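Local coordinates for protein uridylate-specific endoribonuclease nsp11 (Prrsv 16244b, PDB 5EYI) that probably cleaves viral RNA at uridylates as an endoribonuclease, which would limit sensing of double-stranded RNA by the host cell, at residues G80-V85 and E116-R121. The protein carries 1 engineered substitution. Sequence-based numbering, arbitrary orientation.
Sequences GTPGVV and EYLDDR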
# COMPACT_ATOMS: atom_id res chain seq x y z
N GLY A 80 -0.21 -25.63 -8.56
CA GLY A 80 0.76 -25.77 -7.51
C GLY A 80 0.07 -26.28 -6.24
O GLY A 80 -1.12 -26.03 -6.02
N THR A 81 0.84 -27.01 -5.44
CA THR A 81 0.39 -27.48 -4.14
C THR A 81 1.18 -26.70 -3.10
O THR A 81 2.40 -26.75 -3.11
CB THR A 81 0.67 -28.98 -3.97
OG1 THR A 81 0.03 -29.69 -5.03
CG2 THR A 81 0.13 -29.51 -2.63
N PRO A 82 0.49 -25.98 -2.19
CA PRO A 82 1.18 -25.23 -1.14
C PRO A 82 2.23 -26.07 -0.40
O PRO A 82 1.96 -27.21 -0.04
CB PRO A 82 0.06 -24.87 -0.17
CG PRO A 82 -1.18 -24.87 -0.99
CD PRO A 82 -0.98 -25.91 -2.04
N GLY A 83 3.43 -25.53 -0.23
CA GLY A 83 4.49 -26.23 0.48
C GLY A 83 5.20 -27.36 -0.25
O GLY A 83 6.11 -27.96 0.31
N VAL A 84 4.80 -27.66 -1.49
CA VAL A 84 5.47 -28.67 -2.30
C VAL A 84 6.22 -27.96 -3.43
O VAL A 84 5.68 -27.06 -4.07
CB VAL A 84 4.47 -29.66 -2.92
CG1 VAL A 84 5.21 -30.74 -3.71
CG2 VAL A 84 3.58 -30.28 -1.85
N VAL A 85 7.45 -28.40 -3.69
CA VAL A 85 8.28 -27.85 -4.76
C VAL A 85 7.71 -28.30 -6.10
O VAL A 85 7.57 -29.49 -6.33
CB VAL A 85 9.74 -28.33 -4.66
CG1 VAL A 85 10.58 -27.83 -5.84
CG2 VAL A 85 10.37 -27.89 -3.34
N GLU A 116 -11.30 -22.20 -7.57
CA GLU A 116 -11.52 -22.75 -6.24
C GLU A 116 -10.36 -22.37 -5.33
O GLU A 116 -9.24 -22.15 -5.79
CB GLU A 116 -11.62 -24.28 -6.31
CG GLU A 116 -12.64 -24.82 -7.31
CD GLU A 116 -14.06 -24.36 -7.03
OE1 GLU A 116 -14.47 -24.34 -5.85
OE2 GLU A 116 -14.78 -24.02 -8.00
N TYR A 117 -10.65 -22.32 -4.04
CA TYR A 117 -9.63 -22.23 -3.01
C TYR A 117 -8.78 -23.49 -3.05
O TYR A 117 -9.27 -24.56 -3.37
CB TYR A 117 -10.27 -22.09 -1.63
CG TYR A 117 -11.01 -20.79 -1.41
CD1 TYR A 117 -10.31 -19.58 -1.33
CD2 TYR A 117 -12.39 -20.76 -1.28
CE1 TYR A 117 -10.98 -18.38 -1.12
CE2 TYR A 117 -13.07 -19.56 -1.07
CZ TYR A 117 -12.36 -18.38 -0.99
OH TYR A 117 -13.03 -17.21 -0.78
N LEU A 118 -7.49 -23.36 -2.77
CA LEU A 118 -6.62 -24.54 -2.76
C LEU A 118 -6.83 -25.37 -1.51
O LEU A 118 -6.60 -26.57 -1.53
CB LEU A 118 -5.14 -24.15 -2.91
CG LEU A 118 -4.76 -23.42 -4.20
CD1 LEU A 118 -3.25 -23.25 -4.27
CD2 LEU A 118 -5.26 -24.15 -5.44
N ASP A 119 -7.26 -24.73 -0.42
CA ASP A 119 -7.52 -25.43 0.84
C ASP A 119 -8.31 -24.54 1.81
O ASP A 119 -8.63 -23.39 1.48
CB ASP A 119 -6.20 -25.92 1.47
CG ASP A 119 -5.20 -24.80 1.74
OD1 ASP A 119 -5.59 -23.65 1.98
OD2 ASP A 119 -3.99 -25.09 1.74
N ASP A 120 -8.63 -25.08 2.99
CA ASP A 120 -9.36 -24.33 4.02
C ASP A 120 -8.60 -23.14 4.55
O ASP A 120 -9.20 -22.13 4.92
CB ASP A 120 -9.70 -25.22 5.23
CG ASP A 120 -10.85 -26.15 4.98
OD1 ASP A 120 -11.79 -25.78 4.24
OD2 ASP A 120 -10.81 -27.26 5.55
N ARG A 121 -7.28 -23.26 4.61
CA ARG A 121 -6.45 -22.16 5.08
C ARG A 121 -6.61 -20.91 4.19
O ARG A 121 -6.72 -19.79 4.70
CB ARG A 121 -4.99 -22.59 5.18
CG ARG A 121 -4.15 -21.71 6.07
CD ARG A 121 -2.69 -22.09 5.97
NE ARG A 121 -1.83 -21.11 6.63
CZ ARG A 121 -0.51 -21.02 6.48
NH1 ARG A 121 0.16 -21.86 5.68
NH2 ARG A 121 0.16 -20.07 7.13
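With CG anti to the carbonyl carbon (chi1 -61°) and CD1 anti to CA (chi2 -174°), L118 reaches toward G80 and P82. D119 differs: CG sits between the backbone N and the carbonyl carbon (chi1 58°), and the carboxylate lies beside the proline ring. CD1 of L118 meets two groups of the loop. CD1 of L118 stands 3.9 Å from the carbonyl O of G80. The same CD1 of L118 lies 4.1 Å from CD of P82. The leucine and proline side chains run at a slant to each other. OD2 of D119 lies 3.9 Å from CG of P82, and these two side chains pass in opposite directions. The two contacts to P82 fall on neighbouring ring carbons, CD and CG.

P82 is the second residue of a type II beta turn from T81 to V84. The turn is closed by a 3.0 Å hydrogen bond from N of V84 to O of T81. G83 takes the third place with a positive phi, which by itself favours glycine. D119 is the N-cap of helix 120-128, and its OD1 accepts from the backbone N of E122. Its OD2 is hydrogen-bonded to the hydroxyl of Y184. P82 also packs against Y184. The carboxylate is thus held at both oxygens while it borders the ring.

The contact joins the loop between strands 76-78 and 85-93, in the N-terminal part of nsp11, to the loop that leads into helix 120-128, in the NendoU part. It lies away from the predicted active-site residues. Only 123 Å² is buried, summed over both sides. The chemistry implies a small van der Waals contact between the two parts, in which the carboxylate's polar bonding is directed to the helix start and Y184.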